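Side-chain contacts in UDP-N-acetylmuramate--L-alanine ligase (Thermotoga maritima, PDB 1J6U), which joins L-alanine to UDP-N-acetylmuramate at the cost of ATP, which becomes ADP and phosphate, a step in building the peptidoglycan cell wall: residues E87-R90 and A91-R95; N100-H103 and Y104-D107; G441-I444 and Y445-R448. One frame throughout, in Å; residues are numbered along the deposited sequence.

Contact 1: residues E87-R90 and A91-R95; sequences EIVR and ARMER
Arg90 and Glu94, one helical turn apart, run side by side in the same direction and join in a salt bridge, with Arg90 NH1 2.6 Å from Glu94 OE1. The carboxylate oxygen lies close to the guanidinium plane, at its edge, but is itself met from above the carboxylate plane, and the two flat groups are turned 61° apart. Arg90 CD also packs at 3.1 Å from Glu94 OE1. With CG anti to the backbone N (chi1 167°) and bends at chi2 and chi3, the Arg90 chain folds along the helix and brings its guanidinium to the carboxylate. A second pair is held differently: Ile88 CG2 lies 3.5 Å from Arg92 NH2, over one face of the guanidinium and offset toward its rim, while the charge of Arg92 goes to Asp83 in a salt bridge. On another side Val89 CG1 touches the selenium of Met93, a selenomethionine, at 4.3 Å. Beneath these side chains run the i to i+4 backbone bonds, such as Arg92 N to Ile88 O at 2.8 Å, and Arg95, with positive phi, ends the helix in a Schellman motif. Trp69 makes a cation-pi contact with Arg90 and also touches Glu94. With only an alanine at the place of Arg90, Glu94 would probably lose its ionic mate and Trp69 its cationic neighbour. Glu87, buried, is engaged outside the two segments: OE1 bonds Ser42 and His16, and OE2 bonds His64, Ser65 and Asn68. Helix 86-93 is the crossover of a beta-alpha-beta unit between parallel strands 74-77 and 98-100; Ile88 and Ala91 turn onto Val75 and Ile98, and Ile88 reaches Val18 of strand 14-18.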
loop_
_atom_site.group_PDB
_atom_site.type_symbol
_atom_site.label_atom_id
_atom_site.label_comp_id
_atom_site.label_asym_id
_atom_site.label_seq_id
_atom_site.Cartn_x
_atom_site.Cartn_y
_atom_site.Cartn_z
ATOM N N GLU A 87 19.179 6.044 -20.171
ATOM C CA GLU A 87 20.076 5.781 -19.061
ATOM C C GLU A 87 20.532 4.353 -19.088
ATOM O O GLU A 87 21.673 4.033 -18.765
ATOM C CB GLU A 87 19.387 6.097 -17.735
ATOM C CG GLU A 87 19.235 7.615 -17.534
ATOM C CD GLU A 87 18.322 8.009 -16.369
ATOM O OE1 GLU A 87 18.402 7.349 -15.311
ATOM O OE2 GLU A 87 17.549 8.990 -16.502
ATOM N N ILE A 88 19.641 3.477 -19.481
ATOM C CA ILE A 88 20.029 2.100 -19.523
ATOM C C ILE A 88 20.960 1.899 -20.711
ATOM O O ILE A 88 21.913 1.113 -20.629
ATOM C CB ILE A 88 18.777 1.171 -19.582
ATOM C CG1 ILE A 88 18.024 1.280 -18.257
ATOM C CG2 ILE A 88 19.192 -0.311 -19.811
ATOM C CD1 ILE A 88 18.941 1.062 -17.029
ATOM N N VAL A 89 20.712 2.617 -21.809
ATOM C CA VAL A 89 21.580 2.462 -22.972
ATOM C C VAL A 89 22.990 2.937 -22.623
ATOM O O VAL A 89 23.968 2.220 -22.903
ATOM C CB VAL A 89 21.034 3.186 -24.237
ATOM C CG1 VAL A 89 22.070 3.144 -25.341
ATOM C CG2 VAL A 89 19.823 2.466 -24.738
ATOM N N ARG A 90 23.101 4.109 -21.990
ATOM C CA ARG A 90 24.412 4.601 -21.604
ATOM C C ARG A 90 25.067 3.571 -20.689
ATOM O O ARG A 90 26.184 3.107 -20.951
ATOM C CB ARG A 90 24.320 5.940 -20.892
ATOM C CG ARG A 90 25.623 6.331 -20.199
ATOM C CD ARG A 90 26.686 6.910 -21.162
ATOM N NE ARG A 90 26.720 8.346 -21.017
ATOM C CZ ARG A 90 27.717 9.030 -20.477
ATOM N NH1 ARG A 90 28.792 8.404 -20.040
ATOM N NH2 ARG A 90 27.612 10.347 -20.341
ATOM N N ALA A 91 24.359 3.182 -19.640
ATOM C CA ALA A 91 24.890 2.198 -18.707
ATOM C C ALA A 91 25.377 0.946 -19.432
ATOM O O ALA A 91 26.447 0.428 -19.132
ATOM C CB ALA A 91 23.833 1.814 -17.671
ATOM N N ARG A 92 24.609 0.439 -20.384
ATOM C CA ARG A 92 25.092 -0.758 -21.035
ATOM C C ARG A 92 26.310 -0.484 -21.885
ATOM O O ARG A 92 27.245 -1.267 -21.918
ATOM C CB ARG A 92 24.000 -1.421 -21.855
ATOM C CG ARG A 92 22.918 -1.986 -20.975
ATOM C CD ARG A 92 22.365 -3.259 -21.521
ATOM N NE ARG A 92 20.916 -3.294 -21.358
ATOM C CZ ARG A 92 20.290 -3.802 -20.305
ATOM N NH1 ARG A 92 20.994 -4.338 -19.307
ATOM N NH2 ARG A 92 18.962 -3.758 -20.252
HETATM N N MSE A 93 26.330 0.643 -22.560
HETATM C CA MSE A 93 27.478 0.907 -23.382
HETATM C C MSE A 93 28.677 1.202 -22.508
HETATM O O MSE A 93 29.802 0.844 -22.847
HETATM C CB MSE A 93 27.185 2.041 -24.351
HETATM C CG MSE A 93 26.460 1.550 -25.591
HETATM SE SE MSE A 93 26.141 3.010 -26.791
HETATM C CE MSE A 93 28.014 3.413 -27.248
ATOM N N GLU A 94 28.437 1.832 -21.369
ATOM C CA GLU A 94 29.527 2.137 -20.448
ATOM C C GLU A 94 29.920 0.876 -19.668
ATOM O O GLU A 94 30.833 0.898 -18.850
ATOM C CB GLU A 94 29.094 3.243 -19.506
ATOM C CG GLU A 94 30.199 4.194 -19.102
ATOM C CD GLU A 94 30.498 5.245 -20.137
ATOM O OE1 GLU A 94 29.582 5.998 -20.554
ATOM O OE2 GLU A 94 31.672 5.318 -20.530
ATOM N N ARG A 95 29.231 -0.232 -19.936
ATOM C CA ARG A 95 29.514 -1.516 -19.283
ATOM C C ARG A 95 29.292 -1.536 -17.760
ATOM O O ARG A 95 29.878 -2.346 -17.037
ATOM C CB ARG A 95 30.955 -1.946 -19.594
ATOM C CG ARG A 95 31.265 -2.135 -21.080
ATOM C CD ARG A 95 30.769 -3.472 -21.608
ATOM N NE ARG A 95 29.776 -3.322 -22.676
ATOM C CZ ARG A 95 30.020 -2.822 -23.887
ATOM N NH1 ARG A 95 31.243 -2.410 -24.211
ATOM N NH2 ARG A 95 29.030 -2.733 -24.772
#

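Contact 2: residues N100-H103 and Y104-D107; sequences NRLH and YFRD
Tyr104 and Asn100 meet through the first backbone bond of helix 101-112, Tyr104 N to Asn100 O at 2.8 Å, where strand 98-100 of the five-stranded parallel, Rossmann-type sheet gives way to helix. Asn100 sits at the N-cap, but its side chain makes no capping bond; OD1 is taken by Lys77 NZ. Tyr104 keeps CB near Asn100 O and carries its ring off toward strand 74-77, where it touches Leu74 and Ile76; its OH bonds Glu32 weakly. Phe105 follows, its amide bonded to Arg101 O, and its CD2 is 4.2 Å from Leu102 CD2, the two side chains crossing at a slant. Phe146 and Tyr168 meet this ring edge-to-face, so it is packed among aromatics, while the guanidinium of Arg101 leaves the helix to pair with Glu174. Arg106 N bonds Leu102 O, and its side chain lies on Phe176 and Phe180, with a long, weak ion pair to Glu179. Asp107 closes the set, one turn after His103. The torsion that puts His103 CG anti to the backbone N (chi1 -178°) swings the imidazole along the helix, and NE2 comes to 3.5 Å from Asp107 OD2, with ring and carboxylate planes 76° apart. A water ties the same two residues, donating to His103 O at 3.1 Å and to Asp107 OD1 at 2.5 Å, and lies 3.4 Å above one face of the imidazole, toward its rim.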
loop_
_atom_site.group_PDB
_atom_site.type_symbol
_atom_site.label_atom_id
_atom_site.label_comp_id
_atom_site.label_asym_id
_atom_site.label_seq_id
_atom_site.Cartn_x
_atom_site.Cartn_y
_atom_site.Cartn_z
ATOM N N ASN A 100 18.099 -5.370 -11.339
ATOM C CA ASN A 100 16.656 -5.185 -11.172
ATOM C C ASN A 100 16.294 -5.035 -9.703
ATOM O O ASN A 100 16.845 -5.727 -8.845
ATOM C CB ASN A 100 15.913 -6.356 -11.801
ATOM C CG ASN A 100 16.041 -6.349 -13.333
ATOM O OD1 ASN A 100 15.664 -5.371 -13.989
ATOM N ND2 ASN A 100 16.589 -7.421 -13.899
ATOM N N ARG A 101 15.389 -4.099 -9.430
ATOM C CA ARG A 101 14.910 -3.785 -8.089
ATOM C C ARG A 101 14.756 -4.993 -7.146
ATOM O O ARG A 101 15.480 -5.103 -6.155
ATOM C CB ARG A 101 13.574 -3.043 -8.210
ATOM C CG ARG A 101 13.049 -2.394 -6.915
ATOM C CD ARG A 101 11.680 -1.709 -7.152
ATOM N NE ARG A 101 10.739 -2.620 -7.821
ATOM C CZ ARG A 101 9.665 -2.235 -8.524
ATOM N NH1 ARG A 101 8.862 -3.138 -9.108
ATOM N NH2 ARG A 101 9.384 -0.941 -8.655
ATOM N N LEU A 102 13.853 -5.914 -7.477
ATOM C CA LEU A 102 13.572 -7.049 -6.601
ATOM C C LEU A 102 14.783 -7.867 -6.334
ATOM O O LEU A 102 15.104 -8.174 -5.181
ATOM C CB LEU A 102 12.501 -7.965 -7.178
ATOM C CG LEU A 102 11.314 -8.283 -6.283
ATOM C CD1 LEU A 102 10.797 -9.642 -6.682
ATOM C CD2 LEU A 102 11.708 -8.242 -4.795
ATOM N N HIS A 103 15.449 -8.226 -7.418
ATOM C CA HIS A 103 16.655 -9.021 -7.338
ATOM C C HIS A 103 17.702 -8.338 -6.457
ATOM O O HIS A 103 18.354 -8.985 -5.653
ATOM C CB HIS A 103 17.224 -9.238 -8.740
ATOM C CG HIS A 103 18.437 -10.098 -8.748
ATOM N ND1 HIS A 103 18.370 -11.471 -8.840
ATOM C CD2 HIS A 103 19.744 -9.794 -8.561
ATOM C CE1 HIS A 103 19.582 -11.978 -8.706
ATOM N NE2 HIS A 103 20.434 -10.982 -8.534
ATOM N N TYR A 104 17.868 -7.029 -6.612
ATOM C CA TYR A 104 18.848 -6.293 -5.818
ATOM C C TYR A 104 18.415 -6.272 -4.347
ATOM O O TYR A 104 19.230 -6.362 -3.420
ATOM C CB TYR A 104 18.960 -4.869 -6.323
ATOM C CG TYR A 104 19.977 -4.059 -5.570
ATOM C CD1 TYR A 104 21.348 -4.293 -5.737
ATOM C CD2 TYR A 104 19.577 -3.033 -4.705
ATOM C CE1 TYR A 104 22.300 -3.510 -5.069
ATOM C CE2 TYR A 104 20.514 -2.258 -4.031
ATOM C CZ TYR A 104 21.869 -2.498 -4.222
ATOM O OH TYR A 104 22.777 -1.708 -3.579
ATOM N N PHE A 105 17.112 -6.125 -4.153
ATOM C CA PHE A 105 16.549 -6.125 -2.828
ATOM C C PHE A 105 16.870 -7.479 -2.159
ATOM O O PHE A 105 17.335 -7.534 -1.009
ATOM C CB PHE A 105 15.039 -5.927 -2.918
ATOM C CG PHE A 105 14.386 -5.862 -1.595
ATOM C CD1 PHE A 105 14.803 -4.919 -0.658
ATOM C CD2 PHE A 105 13.382 -6.758 -1.260
ATOM C CE1 PHE A 105 14.225 -4.863 0.608
ATOM C CE2 PHE A 105 12.796 -6.716 -0.001
ATOM C CZ PHE A 105 13.223 -5.761 0.933
ATOM N N ARG A 106 16.633 -8.576 -2.875
ATOM C CA ARG A 106 16.949 -9.852 -2.283
ATOM C C ARG A 106 18.403 -9.914 -1.901
ATOM O O ARG A 106 18.760 -10.404 -0.829
ATOM C CB ARG A 106 16.672 -10.995 -3.213
ATOM C CG ARG A 106 16.520 -12.258 -2.422
ATOM C CD ARG A 106 16.437 -13.466 -3.281
ATOM N NE ARG A 106 17.752 -13.804 -3.784
ATOM C CZ ARG A 106 17.975 -14.834 -4.573
ATOM N NH1 ARG A 106 16.959 -15.600 -4.934
ATOM N NH2 ARG A 106 19.199 -15.089 -4.999
ATOM N N ASP A 107 19.259 -9.426 -2.777
ATOM C CA ASP A 107 20.664 -9.449 -2.454
ATOM C C ASP A 107 20.872 -8.563 -1.252
ATOM O O ASP A 107 21.691 -8.865 -0.384
ATOM C CB ASP A 107 21.509 -8.944 -3.620
ATOM C CG ASP A 107 21.577 -9.937 -4.748
ATOM O OD1 ASP A 107 21.080 -11.078 -4.549
ATOM O OD2 ASP A 107 22.127 -9.581 -5.821
HETATM O O HOH W 1 18.924 -12.002 -5.408
#

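Contact 3: residues G441-I444 and Y445-R448; sequences GDII and YSSR
The Tyr445 ring carries Ile444 CG2 over one face: the methyl is 3.9 Å from the ring centroid and 18° off the normal, a CH-pi contact displaced toward the rim. Asp442 approaches the same ring with its carboxylate turned 66° to it, OD1 standing 3.9 Å from Tyr445 CD1. The other flat group, the guanidinium of Arg448, has Ile444 CG1 over one face, 4.0 Å from Arg448 NH2. Ile444 therefore serves two planar groups with two branches. Its chi1 of -173° sets CG1 anti to the backbone N and puts CG2 between that N and the carbonyl carbon, from where it reaches the tyrosine. Arg448 comes back along the helix on a chain extended from CG to NE. The backbone tightens near the start of helix 443-457: Tyr445 N bonds Asp442 O at 2.7 Å, an i to i+3 bond, and Ile443 O accepts from Ser447 N at 3.1 Å and weakly from Ser446 N. Ile443 N is held by Gln358 OE1. On the inner side Ile443, Ser446 and Ser447 pack on Phe437 of strand 433-438, and Ser447 OG, bonded to Asp328, adds a polar tie to strand 324-329. Between side chains the contact thus works by dispersion and weak electrostatics, with no salt bridge joining Asp442 and Arg448.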
loop_
_atom_site.group_PDB
_atom_site.type_symbol
_atom_site.label_atom_id
_atom_site.label_comp_id
_atom_site.label_asym_id
_atom_site.label_seq_id
_atom_site.Cartn_x
_atom_site.Cartn_y
_atom_site.Cartn_z
ATOM N N GLY A 441 -4.015 7.137 -9.180
ATOM C CA GLY A 441 -3.197 8.115 -9.867
ATOM C C GLY A 441 -3.075 9.518 -9.331
ATOM O O GLY A 441 -2.921 9.749 -8.127
ATOM N N ASP A 442 -3.097 10.434 -10.293
ATOM C CA ASP A 442 -3.015 11.895 -10.168
ATOM C C ASP A 442 -3.929 12.531 -9.123
ATOM O O ASP A 442 -3.616 13.558 -8.509
ATOM C CB ASP A 442 -3.472 12.507 -11.488
ATOM C CG ASP A 442 -2.370 12.852 -12.370
ATOM O OD1 ASP A 442 -1.273 13.160 -11.856
ATOM O OD2 ASP A 442 -2.614 12.841 -13.590
ATOM N N ILE A 443 -5.116 11.954 -9.008
ATOM C CA ILE A 443 -6.121 12.497 -8.122
ATOM C C ILE A 443 -5.619 12.948 -6.766
ATOM O O ILE A 443 -6.131 13.915 -6.206
ATOM C CB ILE A 443 -7.287 11.538 -8.010
ATOM C CG1 ILE A 443 -8.473 12.317 -7.464
ATOM C CG2 ILE A 443 -6.887 10.300 -7.233
ATOM C CD1 ILE A 443 -9.738 11.624 -7.650
ATOM N N ILE A 444 -4.579 12.286 -6.272
ATOM C CA ILE A 444 -3.986 12.637 -5.002
ATOM C C ILE A 444 -3.594 14.114 -4.954
ATOM O O ILE A 444 -3.616 14.724 -3.875
ATOM C CB ILE A 444 -2.745 11.715 -4.643
ATOM C CG1 ILE A 444 -2.292 12.037 -3.226
ATOM C CG2 ILE A 444 -1.588 11.868 -5.610
ATOM C CD1 ILE A 444 -3.280 11.458 -2.157
ATOM N N TYR A 445 -3.259 14.706 -6.101
ATOM C CA TYR A 445 -2.897 16.133 -6.100
ATOM C C TYR A 445 -4.131 17.080 -6.040
ATOM O O TYR A 445 -4.064 18.167 -5.483
ATOM C CB TYR A 445 -2.025 16.457 -7.319
ATOM C CG TYR A 445 -0.769 15.612 -7.394
ATOM C CD1 TYR A 445 -0.704 14.506 -8.247
ATOM C CD2 TYR A 445 0.323 15.860 -6.548
ATOM C CE1 TYR A 445 0.412 13.658 -8.258
ATOM C CE2 TYR A 445 1.454 15.016 -6.542
ATOM C CZ TYR A 445 1.493 13.912 -7.406
ATOM O OH TYR A 445 2.601 13.068 -7.445
ATOM N N SER A 446 -5.259 16.649 -6.597
ATOM C CA SER A 446 -6.481 17.440 -6.575
ATOM C C SER A 446 -6.869 17.532 -5.124
ATOM O O SER A 446 -7.187 18.612 -4.608
ATOM C CB SER A 446 -7.604 16.734 -7.332
ATOM O OG SER A 446 -7.148 16.355 -8.611
ATOM N N SER A 447 -6.836 16.367 -4.480
ATOM C CA SER A 447 -7.161 16.249 -3.075
ATOM C C SER A 447 -6.402 17.307 -2.256
ATOM O O SER A 447 -7.011 18.038 -1.438
ATOM C CB SER A 447 -6.811 14.837 -2.615
ATOM O OG SER A 447 -6.883 14.747 -1.216
ATOM N N ARG A 448 -5.089 17.409 -2.480
ATOM C CA ARG A 448 -4.283 18.382 -1.749
ATOM C C ARG A 448 -4.701 19.766 -2.161
ATOM O O ARG A 448 -4.833 20.665 -1.325
ATOM C CB ARG A 448 -2.777 18.220 -2.017
ATOM C CG ARG A 448 -2.165 16.900 -1.473
ATOM C CD ARG A 448 -0.796 16.576 -2.124
ATOM N NE ARG A 448 -0.244 15.263 -1.754
ATOM C CZ ARG A 448 0.808 14.696 -2.355
ATOM N NH1 ARG A 448 1.421 15.321 -3.359
ATOM N NH2 ARG A 448 1.256 13.506 -1.953
#

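Contacts 1 and 2 belong to one Rossmann-type region and share its sheet: helix 86-93 leads into strand 98-100, whose end starts helix 101-112, and both helices pack on strand 74-77. Their centres are 19 Å apart and their nearest atoms about 7 Å, without touching. Contact 3 lies 35 and 30 Å from them, centre to centre, beside the separate six-stranded mixed sheet. All three are partly buried, but contact 1 is the most exposed, while contact 2 has no fully exposed residue and contact 3 has one, Arg448. Contact 1 has the ion pair; contact 2 depends on aromatic packing and a bridging water; contact 3 relies on an isoleucine laid over planar groups.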